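Local coordinates for protein phosphoribosylformylglycinamidine synthase 2 (Thermus thermophilus, PDB 3VIU) that belongs to the AIR synthase-related (PurM-like) family and binds adenosine-5'-diphosphate and a magnesium ion at separate sites, at residues K187-S192 with S270-K275; P196-G201 with C331-R336; E250-E255 with V311-K316. One frame throughout, in Å; residues are numbered along the deposited sequence.

Interactions 2 and 3 lie in one mixed sheet, about 13 Å apart between centres: strand 196-201 runs between strand 331-338, its partner in interaction 2, and strand 307-312, which pairs with edge strand 254-259 in interaction 3. Interaction 1 sets the loop leading into strand 196-201 against helix 264-275, about 14 Å from either of the others. Interactions 1 and 2 are buried, and interaction 3 only partly. Their chemistry follows their place: van der Waals contact beside a partly exposed arginine and lysine in interaction 1, backbone bonding with a bulge in interaction 2, and two backbone bonds plus a salt bridge at the sheet margin in interaction 3. Glu255 probably links interactions 1 and 3 through Ser192.

Interaction 1 (K187-S192 with S270-K275); sequences KRSRAS and SELAHK
Leu272 drives its CD1 methyl into the backbone of Ser189, joining helix 264-275 of the AIR synthase-related C-terminal domain to the loop that runs from strand 172-182 into strand 196-201. The leucine's CG stands anti to its backbone N (chi1 171°), which swings the branch toward the loop although CB itself points along the flank of the helix. The packing here is tight: CD1 of Leu272 lies 3.3 Å from O of Ser189 and 3.4 Å from OG of the same serine, while Ala191 CB closes on that methyl at 4.0 Å. Val309 and Val311 of strand 307-312 also touch Leu272, which is buried.

Toward the partly exposed side the fit loosens. Arg190 and Lys275 cross at about a right angle, and the arginine meets the lysine's base rather than its ammonium. The Arg190 guanidinium makes its salt bridge with Glu67, a residue of the ADP pocket, and the Lys275 side chain, about 7 Å from the bound ADP, also touches Glu67. NH1 of Arg190 adds a weak bond to O of Ser189. Lys275 O lies over one face of the guanidinium, 3.4 Å from Arg190 NE, at an angle too poor for a hydrogen bond.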
loop_
_atom_site.group_PDB
_atom_site.type_symbol
_atom_site.label_atom_id
_atom_site.label_comp_id
_atom_site.label_asym_id
_atom_site.label_seq_id
_atom_site.Cartn_x
_atom_site.Cartn_y
_atom_site.Cartn_z
ATOM N N LYS A 187 15.817 -0.290 -14.764
ATOM C CA LYS A 187 16.892 -1.114 -14.215
ATOM C C LYS A 187 16.400 -2.025 -13.088
ATOM O O LYS A 187 15.384 -1.754 -12.446
ATOM C CB LYS A 187 18.038 -0.232 -13.701
ATOM C CG LYS A 187 17.704 0.597 -12.467
ATOM C CD LYS A 187 18.896 1.453 -12.042
ATOM C CE LYS A 187 18.527 2.424 -10.916
ATOM N NZ LYS A 187 19.629 3.382 -10.616
ATOM N N ARG A 188 17.137 -3.105 -12.854
ATOM C CA ARG A 188 16.794 -4.076 -11.819
ATOM C C ARG A 188 17.998 -4.394 -10.928
ATOM O O ARG A 188 18.898 -3.571 -10.757
ATOM C CB ARG A 188 16.262 -5.366 -12.464
ATOM C CG ARG A 188 17.200 -5.987 -13.498
ATOM C CD ARG A 188 17.240 -5.171 -14.786
ATOM N NE ARG A 188 18.489 -5.351 -15.522
ATOM C CZ ARG A 188 18.865 -6.479 -16.119
ATOM N NH1 ARG A 188 18.083 -7.552 -16.074
ATOM N NH2 ARG A 188 20.026 -6.535 -16.762
ATOM N N SER A 189 18.007 -5.594 -10.360
ATOM C CA SER A 189 19.089 -6.020 -9.484
ATOM C C SER A 189 19.933 -7.088 -10.179
ATOM O O SER A 189 19.920 -8.255 -9.784
ATOM C CB SER A 189 18.506 -6.573 -8.178
ATOM O OG SER A 189 19.520 -6.861 -7.231
ATOM N N ARG A 190 20.658 -6.682 -11.218
ATOM C CA ARG A 190 21.506 -7.602 -11.960
ATOM C C ARG A 190 22.963 -7.162 -11.976
ATOM O O ARG A 190 23.273 -5.977 -11.851
ATOM C CB ARG A 190 21.003 -7.741 -13.393
ATOM C CG ARG A 190 19.657 -8.429 -13.513
ATOM C CD ARG A 190 19.737 -9.904 -13.149
ATOM N NE ARG A 190 18.437 -10.561 -13.277
ATOM C CZ ARG A 190 17.362 -10.253 -12.551
ATOM N NH1 ARG A 190 17.420 -9.294 -11.635
ATOM N NH2 ARG A 190 16.223 -10.908 -12.744
ATOM N N ALA A 191 23.856 -8.132 -12.132
ATOM C CA ALA A 191 25.286 -7.868 -12.170
ATOM C C ALA A 191 25.965 -8.899 -13.062
ATOM O O ALA A 191 25.621 -10.080 -13.026
ATOM C CB ALA A 191 25.864 -7.934 -10.759
ATOM N N SER A 192 26.922 -8.456 -13.870
ATOM C CA SER A 192 27.639 -9.368 -14.759
ATOM C C SER A 192 28.910 -9.853 -14.079
ATOM O O SER A 192 29.333 -9.309 -13.059
ATOM C CB SER A 192 27.979 -8.681 -16.087
ATOM O OG SER A 192 28.743 -7.504 -15.880
ATOM N N SER A 270 23.693 -11.103 -1.547
ATOM C CA SER A 270 23.302 -12.477 -1.836
ATOM C C SER A 270 22.113 -12.483 -2.791
ATOM O O SER A 270 22.036 -13.306 -3.704
ATOM C CB SER A 270 22.939 -13.216 -0.546
ATOM O OG SER A 270 21.748 -12.698 0.015
ATOM N N GLU A 271 21.186 -11.558 -2.574
ATOM C CA GLU A 271 20.013 -11.449 -3.427
ATOM C C GLU A 271 20.508 -11.070 -4.819
ATOM O O GLU A 271 20.198 -11.735 -5.808
ATOM C CB GLU A 271 19.087 -10.360 -2.894
ATOM C CG GLU A 271 17.607 -10.606 -3.105
ATOM C CD GLU A 271 16.752 -9.602 -2.338
ATOM O OE1 GLU A 271 16.439 -8.520 -2.890
ATOM O OE2 GLU A 271 16.412 -9.895 -1.169
ATOM N N LEU A 272 21.288 -9.994 -4.878
ATOM C CA LEU A 272 21.844 -9.509 -6.135
ATOM C C LEU A 272 22.628 -10.607 -6.844
ATOM O O LEU A 272 22.511 -10.779 -8.061
ATOM C CB LEU A 272 22.754 -8.303 -5.878
ATOM C CG LEU A 272 23.590 -7.774 -7.044
ATOM C CD1 LEU A 272 22.716 -7.545 -8.271
ATOM C CD2 LEU A 272 24.274 -6.482 -6.619
ATOM N N ALA A 273 23.417 -11.351 -6.075
ATOM C CA ALA A 273 24.226 -12.430 -6.618
ATOM C C ALA A 273 23.355 -13.571 -7.133
ATOM O O ALA A 273 23.559 -14.080 -8.238
ATOM C CB ALA A 273 25.176 -12.946 -5.555
ATOM N N HIS A 274 22.380 -13.963 -6.326
ATOM C CA HIS A 274 21.485 -15.052 -6.682
ATOM C C HIS A 274 20.694 -14.802 -7.976
ATOM O O HIS A 274 20.599 -15.687 -8.830
ATOM C CB HIS A 274 20.528 -15.314 -5.524
ATOM C CG HIS A 274 19.670 -16.523 -5.716
ATOM N ND1 HIS A 274 20.193 -17.795 -5.817
ATOM C CD2 HIS A 274 18.329 -16.653 -5.848
ATOM C CE1 HIS A 274 19.210 -18.656 -6.005
ATOM N NE2 HIS A 274 18.069 -17.990 -6.028
ATOM N N LYS A 275 20.134 -13.603 -8.117
ATOM C CA LYS A 275 19.362 -13.245 -9.308
ATOM C C LYS A 275 20.255 -13.148 -10.535
ATOM O O LYS A 275 19.777 -13.238 -11.664
ATOM C CB LYS A 275 18.651 -11.897 -9.115
ATOM C CG LYS A 275 17.723 -11.832 -7.907
ATOM C CD LYS A 275 16.912 -10.542 -7.882
ATOM C CE LYS A 275 16.227 -10.347 -6.529
ATOM N NZ LYS A 275 15.563 -11.591 -6.058
#

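Interaction 2 (P196-G201 with C331-R336); sequences PIYYAG and CVPVAR
Ile197 O takes two backbone donors from the facing strand. Val334 N gives the shorter bond, 2.8 Å to Ile197 O, arriving nearly along the C=O axis. Ala335 N comes in the carbonyl plane, on a lone pair, and is longer at 3.3 Å from Ile197 O. The amide of Ile197 is satisfied in return by Ala335 O, with the donor well above the carbonyl plane; this bond is modelled very short, so its exact length is doubtful. Farther along, Tyr199 and Val332 form a reciprocal pair, Tyr199 N donating to Val332 O at 2.8 Å and Val332 N to Tyr199 O at 3.1 Å.

Two residues facing Ile197 define a classic beta bulge in the antiparallel pairing of 196-201 with 331-336, inside the mixed sheet of the AIR synthase-related C-terminal domain. Val334 carries the irregularity: its psi of -18° turns the chain so that both its N-H and the next one point at the same oxygen. The register consequently shifts by one residue, and Pro333, which has no N-H to offer, comes opposite Tyr198.

That tyrosine has CG anti to its carbonyl carbon (chi1 -77°), laying its ring alongside the proline. Pro333 CB sits over the ring face, 4.2 Å from the Tyr198 centroid and 14° off the normal, a CH-pi contact. Cys331 O lies at the ring edge, in its plane, 3.4 Å from Tyr198 CD2, while Cys331 SG approaches the same carbon obliquely at 3.6 Å. Tyr198 OH is hydrogen-bonded to Glu321 OE2, and Tyr199 OH to Ala202 O and Thr204 OG1. On the other flank of strand 196-201, backbone bonds tie Tyr198 to Leu310 and Ala200 to Met308. Beyond strand 331-338, the Arg336 guanidinium forms a salt bridge with Glu281.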
loop_
_atom_site.group_PDB
_atom_site.type_symbol
_atom_site.label_atom_id
_atom_site.label_comp_id
_atom_site.label_asym_id
_atom_site.label_seq_id
_atom_site.Cartn_x
_atom_site.Cartn_y
_atom_site.Cartn_z
ATOM N N PRO A 196 32.856 -4.785 -10.139
ATOM C CA PRO A 196 33.038 -4.406 -8.739
ATOM C C PRO A 196 31.656 -3.954 -8.248
ATOM O O PRO A 196 30.798 -3.594 -9.057
ATOM C CB PRO A 196 34.026 -3.255 -8.829
ATOM C CG PRO A 196 33.630 -2.593 -10.110
ATOM C CD PRO A 196 33.451 -3.780 -11.036
ATOM N N ILE A 197 31.430 -3.987 -6.941
ATOM C CA ILE A 197 30.145 -3.568 -6.382
ATOM C C ILE A 197 30.377 -2.363 -5.471
ATOM O O ILE A 197 31.116 -2.455 -4.484
ATOM C CB ILE A 197 29.500 -4.684 -5.533
ATOM C CG1 ILE A 197 29.583 -6.026 -6.265
ATOM C CG2 ILE A 197 28.068 -4.317 -5.214
ATOM C CD1 ILE A 197 28.944 -6.027 -7.614
ATOM N N TYR A 198 29.747 -1.237 -5.794
ATOM C CA TYR A 198 29.920 -0.035 -4.991
ATOM C C TYR A 198 28.909 0.130 -3.862
ATOM O O TYR A 198 27.781 -0.364 -3.927
ATOM C CB TYR A 198 29.910 1.206 -5.882
ATOM C CG TYR A 198 31.202 1.424 -6.633
ATOM C CD1 TYR A 198 31.651 0.501 -7.580
ATOM C CD2 TYR A 198 31.969 2.565 -6.416
ATOM C CE1 TYR A 198 32.827 0.713 -8.293
ATOM C CE2 TYR A 198 33.147 2.788 -7.122
ATOM C CZ TYR A 198 33.571 1.861 -8.061
ATOM O OH TYR A 198 34.731 2.091 -8.770
ATOM N N TYR A 199 29.351 0.836 -2.827
ATOM C CA TYR A 199 28.575 1.119 -1.629
ATOM C C TYR A 199 28.521 2.631 -1.493
ATOM O O TYR A 199 29.560 3.294 -1.555
ATOM C CB TYR A 199 29.291 0.506 -0.419
ATOM C CG TYR A 199 28.803 0.922 0.958
ATOM C CD1 TYR A 199 28.800 2.256 1.358
ATOM C CD2 TYR A 199 28.412 -0.038 1.888
ATOM C CE1 TYR A 199 28.421 2.620 2.655
ATOM C CE2 TYR A 199 28.034 0.310 3.178
ATOM C CZ TYR A 199 28.040 1.636 3.560
ATOM O OH TYR A 199 27.670 1.973 4.849
ATOM N N ALA A 200 27.319 3.170 -1.306
ATOM C CA ALA A 200 27.138 4.609 -1.148
ATOM C C ALA A 200 26.086 4.917 -0.091
ATOM O O ALA A 200 25.189 4.119 0.146
ATOM C CB ALA A 200 26.739 5.227 -2.465
ATOM N N GLY A 201 26.201 6.082 0.534
ATOM C CA GLY A 201 25.251 6.470 1.564
ATOM C C GLY A 201 25.869 6.540 2.950
ATOM O O GLY A 201 27.067 6.742 3.088
ATOM N N CYS A 331 31.333 7.180 -3.043
ATOM C CA CYS A 331 30.877 5.953 -3.673
ATOM C C CYS A 331 32.113 5.071 -3.812
ATOM O O CYS A 331 32.935 5.284 -4.700
ATOM C CB CYS A 331 30.277 6.265 -5.044
ATOM S SG CYS A 331 29.324 4.914 -5.783
ATOM N N VAL A 332 32.241 4.080 -2.935
ATOM C CA VAL A 332 33.405 3.208 -2.947
ATOM C C VAL A 332 33.157 1.722 -3.196
ATOM O O VAL A 332 32.156 1.162 -2.758
ATOM C CB VAL A 332 34.188 3.348 -1.625
ATOM C CG1 VAL A 332 34.605 4.807 -1.429
ATOM C CG2 VAL A 332 33.337 2.865 -0.448
ATOM N N PRO A 333 34.083 1.068 -3.921
ATOM C CA PRO A 333 33.986 -0.360 -4.234
ATOM C C PRO A 333 34.124 -1.151 -2.933
ATOM O O PRO A 333 35.051 -0.917 -2.147
ATOM C CB PRO A 333 35.154 -0.584 -5.195
ATOM C CG PRO A 333 36.157 0.432 -4.748
ATOM C CD PRO A 333 35.298 1.653 -4.519
ATOM N N VAL A 334 33.204 -2.087 -2.717
ATOM C CA VAL A 334 33.180 -2.877 -1.492
ATOM C C VAL A 334 33.181 -4.397 -1.738
ATOM O O VAL A 334 33.492 -5.184 -0.833
ATOM C CB VAL A 334 31.934 -2.452 -0.647
ATOM C CG1 VAL A 334 30.948 -3.596 -0.517
ATOM C CG2 VAL A 334 32.370 -1.931 0.696
ATOM N N ALA A 335 32.840 -4.800 -2.961
ATOM C CA ALA A 335 32.793 -6.218 -3.324
ATOM C C ALA A 335 32.926 -6.412 -4.833
ATOM O O ALA A 335 33.003 -5.448 -5.586
ATOM C CB ALA A 335 31.482 -6.852 -2.826
ATOM N N ARG A 336 32.957 -7.666 -5.267
ATOM C CA ARG A 336 33.083 -7.980 -6.685
ATOM C C ARG A 336 32.354 -9.281 -6.985
ATOM O O ARG A 336 32.145 -10.098 -6.090
ATOM C CB ARG A 336 34.559 -8.131 -7.069
ATOM C CG ARG A 336 35.277 -9.219 -6.279
ATOM C CD ARG A 336 36.731 -9.358 -6.704
ATOM N NE ARG A 336 36.934 -10.503 -7.582
ATOM C CZ ARG A 336 37.222 -11.727 -7.158
ATOM N NH1 ARG A 336 37.351 -11.976 -5.863
ATOM N NH2 ARG A 336 37.371 -12.707 -8.037
#

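Interaction 3 (E250-E255 with V311-K316); sequences ELDLVE and VPKEGK
Asp252 sets its CG anti to the backbone N (chi1 -174°), and Lys313, extended beyond CG, runs across it at about a right angle, so that ammonium and carboxylate meet. The salt bridge is lopsided. Lys313 NZ reaches Asp252 OD2 at 2.6 Å, on the syn side and 24° out of the carboxylate plane, whereas its bond to Asp252 OD1 is weak.

Leu253 is gripped by backbone and side chain together. Its O accepts Lys313 N at 2.8 Å, with the donor tilted from the carbonyl plane, and its CD2 lies 3.6 Å from Lys316 CD. The aliphatic stem of Lys316 crosses Leu253 at about a right angle and also passes Asp252 O, which is 3.5 Å from Lys316 CD. On the far side of Val254, Glu255 N donates to Val311 O at 2.9 Å with a C=O...N angle of 176°. The Glu255 side chain packs on Val311, CG to CG1 3.6 Å, and its OE2 probably accepts a hydrogen bond from Ser192 N, though the modelled length is doubtful.

The two backbone bonds flank Val254 and Pro312, an antiparallel non-hydrogen-bonded pair with CA atoms 4.2 Å apart. A Schellman motif at Asp252 ends helix 235-250 just before this pair, and a type II turn, Lys313 to Lys316, leads to the N-cap of helix 317-326: helix-to-strand and strand-to-helix junctions meeting at the edge of the domain's mixed sheet.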
loop_
_atom_site.group_PDB
_atom_site.type_symbol
_atom_site.label_atom_id
_atom_site.label_comp_id
_atom_site.label_asym_id
_atom_site.label_seq_id
_atom_site.Cartn_x
_atom_site.Cartn_y
_atom_site.Cartn_z
ATOM N N GLU A 250 20.021 7.320 -14.810
ATOM C CA GLU A 250 19.563 8.102 -15.948
ATOM C C GLU A 250 20.689 8.289 -16.953
ATOM O O GLU A 250 20.441 8.566 -18.124
ATOM C CB GLU A 250 19.017 9.448 -15.485
ATOM C CG GLU A 250 17.616 9.329 -14.926
ATOM C CD GLU A 250 17.104 10.614 -14.323
ATOM O OE1 GLU A 250 17.088 11.651 -15.024
ATOM O OE2 GLU A 250 16.707 10.581 -13.143
ATOM N N LEU A 251 21.925 8.120 -16.489
ATOM C CA LEU A 251 23.089 8.238 -17.355
ATOM C C LEU A 251 23.491 6.858 -17.844
ATOM O O LEU A 251 24.493 6.708 -18.540
ATOM C CB LEU A 251 24.262 8.873 -16.618
ATOM C CG LEU A 251 24.068 10.342 -16.238
ATOM C CD1 LEU A 251 25.364 10.897 -15.666
ATOM C CD2 LEU A 251 23.637 11.136 -17.464
ATOM N N ASP A 252 22.709 5.851 -17.471
ATOM C CA ASP A 252 22.977 4.478 -17.883
ATOM C C ASP A 252 24.393 4.057 -17.497
ATOM O O ASP A 252 25.147 3.527 -18.321
ATOM C CB ASP A 252 22.794 4.348 -19.397
ATOM C CG ASP A 252 22.920 2.920 -19.879
ATOM O OD1 ASP A 252 22.032 2.101 -19.553
ATOM O OD2 ASP A 252 23.912 2.618 -20.581
ATOM N N LEU A 253 24.748 4.287 -16.238
ATOM C CA LEU A 253 26.074 3.940 -15.747
ATOM C C LEU A 253 26.079 2.641 -14.943
ATOM O O LEU A 253 27.143 2.107 -14.611
ATOM C CB LEU A 253 26.606 5.074 -14.877
ATOM C CG LEU A 253 26.654 6.433 -15.570
ATOM C CD1 LEU A 253 27.069 7.505 -14.575
ATOM C CD2 LEU A 253 27.625 6.368 -16.736
ATOM N N VAL A 254 24.894 2.125 -14.645
ATOM C CA VAL A 254 24.792 0.913 -13.847
ATOM C C VAL A 254 23.990 -0.206 -14.495
ATOM O O VAL A 254 23.100 0.038 -15.307
ATOM C CB VAL A 254 24.168 1.237 -12.475
ATOM C CG1 VAL A 254 25.040 2.249 -11.739
ATOM C CG2 VAL A 254 22.766 1.800 -12.664
ATOM N N GLU A 255 24.312 -1.437 -14.123
ATOM C CA GLU A 255 23.613 -2.602 -14.647
ATOM C C GLU A 255 22.773 -3.231 -13.540
ATOM O O GLU A 255 21.964 -4.125 -13.784
ATOM C CB GLU A 255 24.615 -3.626 -15.195
ATOM C CG GLU A 255 25.754 -3.959 -14.248
ATOM C CD GLU A 255 26.693 -5.003 -14.820
ATOM O OE1 GLU A 255 27.196 -4.804 -15.945
ATOM O OE2 GLU A 255 26.932 -6.023 -14.143
ATOM N N VAL A 311 26.161 -1.335 -9.027
ATOM C CA VAL A 311 27.057 -2.092 -9.895
ATOM C C VAL A 311 27.267 -1.311 -11.176
ATOM O O VAL A 311 26.397 -1.287 -12.050
ATOM C CB VAL A 311 26.448 -3.468 -10.268
ATOM C CG1 VAL A 311 27.431 -4.270 -11.113
ATOM C CG2 VAL A 311 26.069 -4.232 -9.008
ATOM N N PRO A 312 28.425 -0.651 -11.306
ATOM C CA PRO A 312 28.688 0.122 -12.522
ATOM C C PRO A 312 28.937 -0.781 -13.721
ATOM O O PRO A 312 29.495 -1.875 -13.581
ATOM C CB PRO A 312 29.926 0.936 -12.156
ATOM C CG PRO A 312 30.674 -0.002 -11.234
ATOM C CD PRO A 312 29.558 -0.572 -10.362
ATOM N N LYS A 313 28.512 -0.321 -14.893
ATOM C CA LYS A 313 28.717 -1.071 -16.126
ATOM C C LYS A 313 30.210 -1.082 -16.422
ATOM O O LYS A 313 30.963 -0.269 -15.882
ATOM C CB LYS A 313 27.986 -0.406 -17.292
ATOM C CG LYS A 313 26.473 -0.463 -17.216
ATOM C CD LYS A 313 25.880 0.120 -18.486
ATOM C CE LYS A 313 24.464 -0.360 -18.717
ATOM N NZ LYS A 313 24.023 0.034 -20.074
ATOM N N GLU A 314 30.636 -2.000 -17.280
ATOM C CA GLU A 314 32.043 -2.090 -17.646
ATOM C C GLU A 314 32.546 -0.767 -18.210
ATOM O O GLU A 314 31.961 -0.222 -19.154
ATOM C CB GLU A 314 32.249 -3.192 -18.686
ATOM C CG GLU A 314 33.657 -3.252 -19.259
ATOM C CD GLU A 314 34.016 -4.633 -19.761
ATOM O OE1 GLU A 314 33.364 -5.111 -20.720
ATOM O OE2 GLU A 314 34.949 -5.242 -19.187
ATOM N N GLY A 315 33.623 -0.250 -17.628
ATOM C CA GLY A 315 34.196 0.995 -18.104
ATOM C C GLY A 315 33.561 2.283 -17.613
ATOM O O GLY A 315 34.005 3.372 -17.979
ATOM N N LYS A 316 32.533 2.178 -16.782
ATOM C CA LYS A 316 31.877 3.376 -16.278
ATOM C C LYS A 316 32.073 3.592 -14.781
ATOM O O LYS A 316 31.373 4.398 -14.171
ATOM C CB LYS A 316 30.383 3.330 -16.612
ATOM C CG LYS A 316 30.094 3.433 -18.103
ATOM C CD LYS A 316 28.611 3.284 -18.408
ATOM C CE LYS A 316 28.301 3.657 -19.856
ATOM N NZ LYS A 316 29.067 2.811 -20.811
#